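Local coordinates for pili retraction protein PilT (Thermus thermophilus, PDB 5FL3) that probably binds and hydrolyses ATP, as a P-loop ATPase of the GSP E family expected to power pilus retraction, and holds ADP in this structure, at residues R122-S127 against L291-A296; E315-G320 against M325-Q330; Y82-P85 against R89-C92. One frame throughout, in Å; residues are numbered along the deposited sequence.

Interaction 1: residues R122-S127 against L291-A296; sequences REVMES and LEILIA
Val124, on helix 122-130, fits against Ile293 and Ile295 of strand 287-295, an edge strand of the mixed sheet within this chain. Leu291, at the start of the segment, already faces the helix layer, but it packs on Pro121 and on Leu274 of the neighbouring strand 270-280 and not on Val124. Ile293, next on the helix side, carries most of the strand's share: its CD1 and the CG1 of Val124 meet tip to tip at 4.1 Å. The torsions bring the methyls together. In Ile293, CG1 stands opposite the carbonyl carbon (chi1 -52°) and CD1 continues in an extended line, while Val124 sets CG1 opposite its own backbone N (chi1 172°). Glu292 and Leu294, on either side of Ile293, face the opposite side of the strand. Ile295 then adds a second, lighter touch, its CD1 lying 4.3 Å from the same CG1 of Val124, which thereby spans two successive helix-facing positions of the strand. On the far side of the helix, Arg122 NH1 binds Glu126 OE2 at 2.7 Å, one turn on, and Arg122 also pairs with Glu116. Branched aliphatic residues suit this helix-on-sheet interface because they are stiff and have nothing polar to satisfy. With only methyl groups meeting, the contact has no directional bond, so its cohesion probably rests on van der Waals contact and the exclusion of water.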
ATOM      1  N   ARG A 122     -10.090  11.578  -8.798  1.00 47.89           N
ATOM      2  CA  ARG A 122     -10.468  10.659  -9.854  1.00 44.01           C
ATOM      3  C   ARG A 122      -9.773  10.954 -11.164  1.00 47.29           C
ATOM      4  O   ARG A 122      -9.296  10.035 -11.844  1.00 48.15           O
ATOM      5  CB  ARG A 122     -11.981  10.672 -10.068  1.00 40.81           C
ATOM      6  CG  ARG A 122     -12.394   9.845 -11.288  1.00 49.08           C
ATOM      7  CD  ARG A 122     -13.827   9.346 -11.221  1.00 46.01           C
ATOM      8  NE  ARG A 122     -14.033   8.344 -10.175  1.00 49.18           N
ATOM      9  CZ  ARG A 122     -13.837   7.038 -10.349  1.00 50.61           C
ATOM     10  NH1 ARG A 122     -13.414   6.578 -11.524  1.00 41.72           N
ATOM     11  NH2 ARG A 122     -14.050   6.193  -9.348  1.00 45.01           N
ATOM     12  N   GLU A 123      -9.706  12.233 -11.507  1.00 50.27           N
ATOM     13  CA  GLU A 123      -9.178  12.659 -12.794  1.00 47.14           C
ATOM     14  C   GLU A 123      -7.702  12.322 -12.906  1.00 46.63           C
ATOM     15  O   GLU A 123      -7.253  11.794 -13.920  1.00 48.98           O
ATOM     16  CB  GLU A 123      -9.404  14.154 -12.992  1.00 54.45           C
ATOM     17  CG  GLU A 123      -9.398  14.587 -14.445  1.00 63.59           C
ATOM     18  CD  GLU A 123      -9.430  16.093 -14.594  1.00 78.25           C
ATOM     19  OE1 GLU A 123      -9.789  16.776 -13.604  1.00 82.37           O
ATOM     20  OE2 GLU A 123      -9.079  16.590 -15.691  1.00 78.33           O
ATOM     21  N   VAL A 124      -6.955  12.606 -11.851  1.00 47.24           N
ATOM     22  CA  VAL A 124      -5.550  12.225 -11.781  1.00 41.94           C
ATOM     23  C   VAL A 124      -5.352  10.712 -11.911  1.00 45.53           C
ATOM     24  O   VAL A 124      -4.475  10.248 -12.644  1.00 44.35           O
ATOM     25  CB  VAL A 124      -4.926  12.690 -10.463  1.00 42.71           C
ATOM     26  CG1 VAL A 124      -3.531  12.119 -10.299  1.00 40.67           C
ATOM     27  CG2 VAL A 124      -4.909  14.210 -10.406  1.00 45.11           C
ATOM     28  N   MET A 125      -6.170   9.942 -11.199  1.00 43.77           N
ATOM     29  CA  MET A 125      -6.019   8.498 -11.202  1.00 42.90           C
ATOM     30  C   MET A 125      -6.226   7.933 -12.607  1.00 46.75           C
ATOM     31  O   MET A 125      -5.360   7.244 -13.152  1.00 43.55           O
ATOM     32  CB  MET A 125      -6.995   7.855 -10.223  1.00 41.63           C
ATOM     33  CG  MET A 125      -6.688   8.126  -8.765  1.00 42.95           C
ATOM     34  SD  MET A 125      -5.011   7.713  -8.233  1.00 42.64           S
ATOM     35  CE  MET A 125      -4.224   9.321  -8.228  1.00 42.66           C
ATOM     36  N   GLU A 126      -7.369   8.249 -13.198  1.00 45.51           N
ATOM     37  CA  GLU A 126      -7.693   7.760 -14.532  1.00 46.94           C
ATOM     38  C   GLU A 126      -6.668   8.188 -15.580  1.00 46.23           C
ATOM     39  O   GLU A 126      -6.405   7.474 -16.553  1.00 49.89           O
ATOM     40  CB  GLU A 126      -9.091   8.231 -14.926  1.00 45.30           C
ATOM     41  CG  GLU A 126     -10.153   7.594 -14.064  1.00 45.20           C
ATOM     42  CD  GLU A 126     -11.526   8.099 -14.371  1.00 44.65           C
ATOM     43  OE1 GLU A 126     -11.627   9.076 -15.139  1.00 50.26           O
ATOM     44  OE2 GLU A 126     -12.504   7.521 -13.840  1.00 47.85           O
ATOM     45  N   SER A 127      -6.079   9.350 -15.374  1.00 45.38           N
ATOM     46  CA  SER A 127      -5.056   9.839 -16.285  1.00 47.31           C
ATOM     47  C   SER A 127      -3.809   8.940 -16.225  1.00 48.60           C
ATOM     48  O   SER A 127      -3.270   8.546 -17.257  1.00 51.14           O
ATOM     49  CB  SER A 127      -4.708  11.293 -15.950  1.00 40.31           C
ATOM     50  OG  SER A 127      -3.737  11.778 -16.841  1.00 48.87           O
ATOM     51  N   LEU A 291      -2.483  13.592   0.740  1.00 41.42           N
ATOM     52  CA  LEU A 291      -1.915  13.095  -0.505  1.00 42.44           C
ATOM     53  C   LEU A 291      -1.140  14.174  -1.251  1.00 44.75           C
ATOM     54  O   LEU A 291      -1.652  15.287  -1.477  1.00 42.00           O
ATOM     55  CB  LEU A 291      -3.031  12.527  -1.381  1.00 38.90           C
ATOM     56  CG  LEU A 291      -2.632  12.103  -2.781  1.00 41.73           C
ATOM     57  CD1 LEU A 291      -1.584  10.995  -2.716  1.00 42.01           C
ATOM     58  CD2 LEU A 291      -3.846  11.641  -3.555  1.00 41.69           C
ATOM     59  N   GLU A 292       0.112  13.853  -1.577  1.00 41.17           N
ATOM     60  CA  GLU A 292       0.957  14.706  -2.411  1.00 43.29           C
ATOM     61  C   GLU A 292       1.144  14.051  -3.781  1.00 42.03           C
ATOM     62  O   GLU A 292       1.472  12.864  -3.855  1.00 36.51           O
ATOM     63  CB  GLU A 292       2.302  14.950  -1.748  1.00 37.09           C
ATOM     64  CG  GLU A 292       3.292  15.699  -2.588  1.00 39.15           C
ATOM     65  CD  GLU A 292       4.528  16.043  -1.785  1.00 46.21           C
ATOM     66  OE1 GLU A 292       4.359  16.660  -0.716  1.00 51.84           O
ATOM     67  OE2 GLU A 292       5.660  15.699  -2.198  1.00 48.10           O
ATOM     68  N   ILE A 293       0.945  14.826  -4.851  1.00 39.74           N
ATOM     69  CA  ILE A 293       1.040  14.325  -6.225  1.00 38.18           C
ATOM     70  C   ILE A 293       2.128  15.015  -7.032  1.00 43.82           C
ATOM     71  O   ILE A 293       2.055  16.218  -7.279  1.00 43.60           O
ATOM     72  CB  ILE A 293      -0.294  14.494  -6.969  1.00 40.17           C
ATOM     73  CG1 ILE A 293      -1.428  13.882  -6.143  1.00 41.69           C
ATOM     74  CG2 ILE A 293      -0.252  13.880  -8.347  1.00 40.25           C
ATOM     75  CD1 ILE A 293      -2.796  14.088  -6.729  1.00 43.93           C
ATOM     76  N   LEU A 294       3.142  14.245  -7.437  1.00 42.99           N
ATOM     77  CA  LEU A 294       4.092  14.700  -8.446  1.00 39.25           C
ATOM     78  C   LEU A 294       3.785  14.038  -9.776  1.00 39.89           C
ATOM     79  O   LEU A 294       3.841  12.821  -9.890  1.00 45.90           O
ATOM     80  CB  LEU A 294       5.530  14.397  -8.029  1.00 41.08           C
ATOM     81  CG  LEU A 294       6.585  14.665  -9.103  1.00 41.60           C
ATOM     82  CD1 LEU A 294       6.440  16.078  -9.614  1.00 49.39           C
ATOM     83  CD2 LEU A 294       7.987  14.455  -8.580  1.00 41.48           C
ATOM     84  N   ILE A 295       3.430  14.824 -10.780  1.00 41.93           N
ATOM     85  CA  ILE A 295       3.215  14.269 -12.107  1.00 40.76           C
ATOM     86  C   ILE A 295       4.408  14.605 -12.979  1.00 45.40           C
ATOM     87  O   ILE A 295       4.837  15.755 -13.042  1.00 48.21           O
ATOM     88  CB  ILE A 295       1.936  14.790 -12.754  1.00 43.15           C
ATOM     89  CG1 ILE A 295       0.718  14.381 -11.924  1.00 42.74           C
ATOM     90  CG2 ILE A 295       1.798  14.240 -14.157  1.00 41.71           C
ATOM     91  CD1 ILE A 295       0.372  12.937 -12.029  1.00 37.64           C
ATOM     92  N   ALA A 296       4.948  13.594 -13.648  1.00 45.48           N
ATOM     93  CA  ALA A 296       6.147  13.765 -14.450  1.00 47.14           C
ATOM     94  C   ALA A 296       5.859  14.411 -15.816  1.00 51.74           C
ATOM     95  O   ALA A 296       5.970  13.776 -16.866  1.00 52.41           O
ATOM     96  CB  ALA A 296       6.846  12.429 -14.628  1.00 45.67           C
TER

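Interaction 2: residues E315-G320 against M325-Q330; sequences EAMMEG and MRTFDQ
The backbone ending helix 313-318 and the extended residues before helix 328-337 run close together, with the CA atoms of Met317 and Arg326 4.8 Å apart and Met325 N donating to Gly320 O in a nearly straight bond (171°). Having no side chain, Gly320 can lie against the methyl of Met325, whose CE is 4.1 Å from Gly320 CA. Met325 crosses Met317 at about a right angle, SD against CG; such flexible, apolar chains adapt readily to an uneven helix-loop surface. Thr327 is the N-cap of the second helix and forms a capping box with Gln330: OG1, held between backbone N and carbonyl carbon (chi1 61°), accepts from Gln330 N at 3.1 Å, while Gln330 OE1 takes Thr327 N on a lone pair at 2.7 Å. That leaves CG2 of Thr327 to pack on Met318 CG at 3.6 Å. The amide of Gln330 works at both ends, for NE2 donates to Met318 O at 3.1 Å, in the carbonyl plane, tying the box to the end of the first helix. Arg326 points elsewhere, its NE bonding Leu291 O.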
ATOM      1  N   GLU A 315       8.126  23.760  -6.045  1.00 58.74           N
ATOM      2  CA  GLU A 315       7.452  24.860  -6.704  1.00 57.14           C
ATOM      3  C   GLU A 315       6.585  24.299  -7.832  1.00 56.46           C
ATOM      4  O   GLU A 315       5.444  24.722  -8.019  1.00 57.71           O
ATOM      5  CB  GLU A 315       8.487  25.889  -7.202  1.00 60.21           C
ATOM      6  CG  GLU A 315       9.285  26.614  -6.065  1.00 65.17           C
ATOM      7  CD  GLU A 315      10.493  25.813  -5.483  1.00 70.59           C
ATOM      8  OE1 GLU A 315      10.757  24.673  -5.915  1.00 64.64           O
ATOM      9  OE2 GLU A 315      11.173  26.322  -4.559  1.00 74.86           O
ATOM     10  N   ALA A 316       7.114  23.304  -8.536  1.00 53.79           N
ATOM     11  CA  ALA A 316       6.419  22.651  -9.637  1.00 47.43           C
ATOM     12  C   ALA A 316       5.093  22.050  -9.204  1.00 54.98           C
ATOM     13  O   ALA A 316       4.084  22.151  -9.913  1.00 57.40           O
ATOM     14  CB  ALA A 316       7.300  21.572 -10.238  1.00 52.65           C
ATOM     15  N   MET A 317       5.103  21.409  -8.040  1.00 52.75           N
ATOM     16  CA  MET A 317       3.901  20.806  -7.487  1.00 52.45           C
ATOM     17  C   MET A 317       2.881  21.862  -7.048  1.00 58.10           C
ATOM     18  O   MET A 317       1.680  21.767  -7.357  1.00 53.51           O
ATOM     19  CB  MET A 317       4.267  19.891  -6.311  1.00 50.24           C
ATOM     20  CG  MET A 317       4.608  18.471  -6.745  1.00 48.54           C
ATOM     21  SD  MET A 317       5.089  17.385  -5.400  1.00 45.61           S
ATOM     22  CE  MET A 317       6.675  18.091  -4.978  1.00 43.59           C
ATOM     23  N   MET A 318       3.370  22.875  -6.339  1.00 57.41           N
ATOM     24  CA  MET A 318       2.506  23.925  -5.825  1.00 55.05           C
ATOM     25  C   MET A 318       1.792  24.697  -6.929  1.00 54.43           C
ATOM     26  O   MET A 318       0.733  25.261  -6.700  1.00 54.78           O
ATOM     27  CB  MET A 318       3.317  24.868  -4.951  1.00 56.35           C
ATOM     28  CG  MET A 318       3.925  24.165  -3.760  1.00 56.86           C
ATOM     29  SD  MET A 318       4.814  25.262  -2.651  1.00 61.54           S
ATOM     30  CE  MET A 318       3.470  26.288  -2.061  1.00 57.98           C
ATOM     31  N   GLU A 319       2.360  24.699  -8.129  1.00 53.47           N
ATOM     32  CA  GLU A 319       1.747  25.387  -9.254  1.00 54.27           C
ATOM     33  C   GLU A 319       1.226  24.406 -10.303  1.00 54.97           C
ATOM     34  O   GLU A 319       0.786  24.808 -11.385  1.00 53.15           O
ATOM     35  CB  GLU A 319       2.752  26.334  -9.906  1.00 60.11           C
ATOM     36  CG  GLU A 319       3.232  27.487  -9.028  1.00 63.54           C
ATOM     37  CD  GLU A 319       4.701  27.850  -9.305  1.00 80.03           C
ATOM     38  OE1 GLU A 319       5.140  27.814 -10.491  1.00 80.07           O
ATOM     39  OE2 GLU A 319       5.424  28.159  -8.326  1.00 78.37           O
ATOM     40  N   GLY A 320       1.283  23.116  -9.995  1.00 53.75           N
ATOM     41  CA  GLY A 320       1.024  22.107 -11.009  1.00 54.57           C
ATOM     42  C   GLY A 320      -0.395  21.586 -11.093  1.00 50.46           C
ATOM     43  O   GLY A 320      -0.656  20.602 -11.783  1.00 53.26           O
ATOM     44  N   MET A 325      -1.183  18.458  -9.653  1.00 47.97           N
ATOM     45  CA  MET A 325      -0.231  18.285  -8.570  1.00 47.98           C
ATOM     46  C   MET A 325      -0.606  19.118  -7.349  1.00 49.70           C
ATOM     47  O   MET A 325      -1.523  19.944  -7.407  1.00 51.17           O
ATOM     48  CB  MET A 325       1.182  18.652  -9.045  1.00 47.55           C
ATOM     49  CG  MET A 325       1.737  17.735 -10.140  1.00 43.29           C
ATOM     50  SD  MET A 325       3.407  18.205 -10.639  1.00 48.50           S
ATOM     51  CE  MET A 325       3.089  18.837 -12.280  1.00 51.77           C
ATOM     52  N   ARG A 326       0.127  18.890  -6.261  1.00 49.59           N
ATOM     53  CA  ARG A 326      -0.044  19.578  -4.982  1.00 49.61           C
ATOM     54  C   ARG A 326       0.942  18.959  -3.993  1.00 49.65           C
ATOM     55  O   ARG A 326       1.295  17.782  -4.119  1.00 46.77           O
ATOM     56  CB  ARG A 326      -1.467  19.431  -4.451  1.00 46.22           C
ATOM     57  CG  ARG A 326      -1.739  18.035  -3.971  1.00 47.40           C
ATOM     58  CD  ARG A 326      -3.080  17.529  -4.365  1.00 46.21           C
ATOM     59  NE  ARG A 326      -3.440  16.397  -3.532  1.00 44.44           N
ATOM     60  CZ  ARG A 326      -4.637  15.833  -3.534  1.00 48.08           C
ATOM     61  NH1 ARG A 326      -5.585  16.311  -4.332  1.00 51.64           N
ATOM     62  NH2 ARG A 326      -4.888  14.802  -2.732  1.00 47.82           N
ATOM     63  N   THR A 327       1.388  19.740  -3.015  1.00 49.53           N
ATOM     64  CA  THR A 327       2.274  19.220  -1.984  1.00 46.18           C
ATOM     65  C   THR A 327       1.450  18.716  -0.810  1.00 48.06           C
ATOM     66  O   THR A 327       0.238  18.960  -0.750  1.00 49.08           O
ATOM     67  CB  THR A 327       3.266  20.287  -1.487  1.00 49.34           C
ATOM     68  OG1 THR A 327       2.547  21.388  -0.926  1.00 49.59           O
ATOM     69  CG2 THR A 327       4.122  20.785  -2.622  1.00 51.36           C
ATOM     70  N   PHE A 328       2.094  18.009   0.114  1.00 46.17           N
ATOM     71  CA  PHE A 328       1.427  17.657   1.359  1.00 53.60           C
ATOM     72  C   PHE A 328       0.917  18.889   2.091  1.00 51.15           C
ATOM     73  O   PHE A 328      -0.234  18.907   2.532  1.00 47.90           O
ATOM     74  CB  PHE A 328       2.342  16.875   2.294  1.00 51.19           C
ATOM     75  CG  PHE A 328       1.984  15.439   2.406  1.00 53.09           C
ATOM     76  CD1 PHE A 328       1.299  14.810   1.384  1.00 57.02           C
ATOM     77  CD2 PHE A 328       2.278  14.723   3.546  1.00 61.37           C
ATOM     78  CE1 PHE A 328       0.955  13.491   1.466  1.00 55.77           C
ATOM     79  CE2 PHE A 328       1.921  13.396   3.630  1.00 60.36           C
ATOM     80  CZ  PHE A 328       1.279  12.762   2.599  1.00 52.53           C
ATOM     81  N   ASP A 329       1.777  19.903   2.224  1.00 51.38           N
ATOM     82  CA  ASP A 329       1.435  21.073   3.014  1.00 48.71           C
ATOM     83  C   ASP A 329       0.262  21.784   2.368  1.00 52.20           C
ATOM     84  O   ASP A 329      -0.552  22.387   3.064  1.00 52.38           O
ATOM     85  CB  ASP A 329       2.629  22.015   3.170  1.00 53.77           C
ATOM     86  CG  ASP A 329       3.723  21.432   4.057  1.00 57.19           C
ATOM     87  OD1 ASP A 329       3.455  20.383   4.686  1.00 51.06           O
ATOM     88  OD2 ASP A 329       4.826  22.039   4.138  1.00 58.32           O
ATOM     89  N   GLN A 330       0.149  21.684   1.044  1.00 51.21           N
ATOM     90  CA  GLN A 330      -1.013  22.234   0.342  1.00 49.37           C
ATOM     91  C   GLN A 330      -2.280  21.443   0.624  1.00 46.62           C
ATOM     92  O   GLN A 330      -3.324  22.018   0.888  1.00 51.53           O
ATOM     93  CB  GLN A 330      -0.784  22.284  -1.171  1.00 48.44           C
ATOM     94  CG  GLN A 330       0.072  23.438  -1.646  1.00 48.19           C
ATOM     95  CD  GLN A 330       0.336  23.368  -3.133  1.00 55.72           C
ATOM     96  OE1 GLN A 330       0.815  22.356  -3.639  1.00 56.37           O
ATOM     97  NE2 GLN A 330       0.011  24.439  -3.848  1.00 55.83           N
TER

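Interaction 3: residues Y82-P85 against R89-C92; sequences YTIP and RFRC
Tyr82 and Phe90 form an antiparallel hydrogen-bonded pair, each backbone N donating a hydrogen bond to the other's O at 2.9 Å. Their side chains leave the sheet on the same face and run side by side, and CD2 of Phe90 comes to the edge of the tyrosine ring, near its plane, 3.8 Å from Tyr82 CD2. This is the tightly packed side. Phe90 CG stands opposite the carbonyl carbon (chi1 -56°), a turn that brings the ring's CE2 within 3.9 Å of Ile84 CD1, while Cys92, small and apolar, sets SG 4.1 Å from Tyr82 CB, at the root of that side chain. Helix 11-21 covers this face with Val13, Leu16 and Val20, and Met105 and Val107 of strand 100-108 also reach Phe90, so a large apolar ring suits the place. Were Phe90 replaced by an alanine, a gap would be likely to open beneath that helix, and the Tyr82 ring edge and Ile84 CD1 to lose their partner. The other face is looser and exposed: Thr83 and Arg89, a non-hydrogen-bonded pair, run side by side, touching through Thr83 CG2 and Arg89 CG at 4.0 Å, and the long arginine has a charged end suited to water. The whole is a beta hairpin at the margin of the six-stranded antiparallel sheet, consistent with the PAS-like N-terminal domain of PilT relatives.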
ATOM      1  N   TYR A  82      -7.301 -19.501   5.556  1.00 45.58           N
ATOM      2  CA  TYR A  82      -8.524 -20.025   6.121  1.00 43.77           C
ATOM      3  C   TYR A  82      -9.707 -19.206   5.625  1.00 49.26           C
ATOM      4  O   TYR A  82      -9.652 -17.977   5.589  1.00 45.61           O
ATOM      5  CB  TYR A  82      -8.457 -20.027   7.641  1.00 46.18           C
ATOM      6  CG  TYR A  82      -9.795 -20.289   8.285  1.00 52.12           C
ATOM      7  CD1 TYR A  82     -10.296 -21.584   8.397  1.00 51.08           C
ATOM      8  CD2 TYR A  82     -10.562 -19.243   8.779  1.00 52.83           C
ATOM      9  CE1 TYR A  82     -11.521 -21.822   8.973  1.00 48.99           C
ATOM     10  CE2 TYR A  82     -11.790 -19.472   9.360  1.00 54.34           C
ATOM     11  CZ  TYR A  82     -12.265 -20.761   9.453  1.00 55.87           C
ATOM     12  OH  TYR A  82     -13.491 -20.981  10.039  1.00 63.23           O
ATOM     13  N   THR A  83     -10.777 -19.886   5.231  1.00 49.71           N
ATOM     14  CA  THR A  83     -11.922 -19.176   4.681  1.00 51.58           C
ATOM     15  C   THR A  83     -13.228 -19.448   5.418  1.00 51.14           C
ATOM     16  O   THR A  83     -13.554 -20.592   5.714  1.00 53.02           O
ATOM     17  CB  THR A  83     -12.113 -19.538   3.229  1.00 50.55           C
ATOM     18  OG1 THR A  83     -10.833 -19.569   2.599  1.00 52.43           O
ATOM     19  CG2 THR A  83     -13.006 -18.512   2.544  1.00 53.52           C
ATOM     20  N   ILE A  84     -13.960 -18.390   5.733  1.00 46.58           N
ATOM     21  CA  ILE A  84     -15.336 -18.560   6.159  1.00 52.15           C
ATOM     22  C   ILE A  84     -16.209 -18.221   4.956  1.00 56.42           C
ATOM     23  O   ILE A  84     -16.378 -17.038   4.618  1.00 54.21           O
ATOM     24  CB  ILE A  84     -15.706 -17.676   7.350  1.00 51.39           C
ATOM     25  CG1 ILE A  84     -14.747 -17.907   8.509  1.00 49.54           C
ATOM     26  CG2 ILE A  84     -17.135 -17.960   7.806  1.00 48.27           C
ATOM     27  CD1 ILE A  84     -15.035 -16.997   9.674  1.00 50.83           C
ATOM     28  N   PRO A  85     -16.736 -19.262   4.288  1.00 60.49           N
ATOM     29  CA  PRO A  85     -17.482 -19.125   3.028  1.00 61.11           C
ATOM     30  C   PRO A  85     -18.455 -17.951   3.035  1.00 60.52           C
ATOM     31  O   PRO A  85     -19.300 -17.836   3.922  1.00 59.19           O
ATOM     32  CB  PRO A  85     -18.213 -20.459   2.923  1.00 59.57           C
ATOM     33  CG  PRO A  85     -17.237 -21.431   3.546  1.00 54.25           C
ATOM     34  CD  PRO A  85     -16.651 -20.672   4.722  1.00 55.65           C
ATOM     35  N   ARG A  89     -11.833 -14.131   3.570  1.00 47.04           N
ATOM     36  CA  ARG A  89     -10.628 -14.940   3.445  1.00 42.36           C
ATOM     37  C   ARG A  89      -9.568 -14.365   4.359  1.00 41.71           C
ATOM     38  O   ARG A  89      -9.367 -13.136   4.388  1.00 38.68           O
ATOM     39  CB  ARG A  89     -10.110 -14.969   2.009  1.00 44.16           C
ATOM     40  CG  ARG A  89     -11.122 -15.403   0.966  1.00 50.13           C
ATOM     41  CD  ARG A  89     -10.417 -16.084  -0.187  1.00 55.89           C
ATOM     42  NE  ARG A  89     -11.300 -16.305  -1.328  1.00 67.82           N
ATOM     43  CZ  ARG A  89     -10.933 -16.922  -2.451  1.00 79.34           C
ATOM     44  NH1 ARG A  89      -9.694 -17.404  -2.585  1.00 76.10           N
ATOM     45  NH2 ARG A  89     -11.808 -17.071  -3.441  1.00 84.44           N
ATOM     46  N   PHE A  90      -8.899 -15.260   5.091  1.00 43.86           N
ATOM     47  CA  PHE A  90      -7.859 -14.912   6.058  1.00 39.34           C
ATOM     48  C   PHE A  90      -6.542 -15.568   5.706  1.00 39.66           C
ATOM     49  O   PHE A  90      -6.512 -16.710   5.266  1.00 41.94           O
ATOM     50  CB  PHE A  90      -8.240 -15.349   7.484  1.00 40.15           C
ATOM     51  CG  PHE A  90      -9.559 -14.810   7.975  1.00 39.07           C
ATOM     52  CD1 PHE A  90      -9.629 -13.575   8.621  1.00 40.66           C
ATOM     53  CD2 PHE A  90     -10.728 -15.546   7.813  1.00 41.06           C
ATOM     54  CE1 PHE A  90     -10.851 -13.071   9.091  1.00 34.18           C
ATOM     55  CE2 PHE A  90     -11.962 -15.048   8.272  1.00 44.66           C
ATOM     56  CZ  PHE A  90     -12.018 -13.806   8.910  1.00 37.60           C
ATOM     57  N   ARG A  91      -5.443 -14.852   5.910  1.00 39.53           N
ATOM     58  CA  ARG A  91      -4.157 -15.505   6.061  1.00 39.98           C
ATOM     59  C   ARG A  91      -3.851 -15.464   7.554  1.00 41.02           C
ATOM     60  O   ARG A  91      -4.086 -14.457   8.211  1.00 41.77           O
ATOM     61  CB  ARG A  91      -3.059 -14.827   5.234  1.00 46.49           C
ATOM     62  CG  ARG A  91      -3.075 -15.174   3.746  1.00 43.63           C
ATOM     63  CD  ARG A  91      -1.674 -15.537   3.238  1.00 45.70           C
ATOM     64  NE  ARG A  91      -1.249 -16.850   3.723  1.00 54.89           N
ATOM     65  CZ  ARG A  91      -1.289 -17.980   3.013  1.00 53.27           C
ATOM     66  NH1 ARG A  91      -1.709 -17.965   1.757  1.00 50.23           N
ATOM     67  NH2 ARG A  91      -0.890 -19.129   3.560  1.00 50.95           N
ATOM     68  N   CYS A  92      -3.353 -16.569   8.092  1.00 43.86           N
ATOM     69  CA  CYS A  92      -3.218 -16.717   9.533  1.00 42.42           C
ATOM     70  C   CYS A  92      -1.807 -17.089   9.931  1.00 42.44           C
ATOM     71  O   CYS A  92      -1.180 -17.955   9.322  1.00 42.37           O
ATOM     72  CB  CYS A  92      -4.196 -17.776  10.062  1.00 42.88           C
ATOM     73  SG  CYS A  92      -5.892 -17.493   9.531  1.00 52.61           S
TER

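Following the chain, interaction 3 comes first and closes a tight hairpin, with three residues between its segments, in the N-terminal antiparallel sheet. Interaction 1 closes the long loop: the 163 residues between 122-127 and 291-296 include the P-loop and most of the nucleotide-binding core, so its helix and edge strand bring the two ends of that core together. Interaction 2 follows with a short connection, four residues between its segments, from helix 313-318 to helix 328-337. The three are in series, neither nested nor crossed. Interactions 1 and 2 touch, through Glu292 OE1 with Phe328 N and the packing of Ile293 on Met325, tying the C-terminal helices to the sheet edge. Interaction 3 lies about 34 Å from interaction 1, centre to centre.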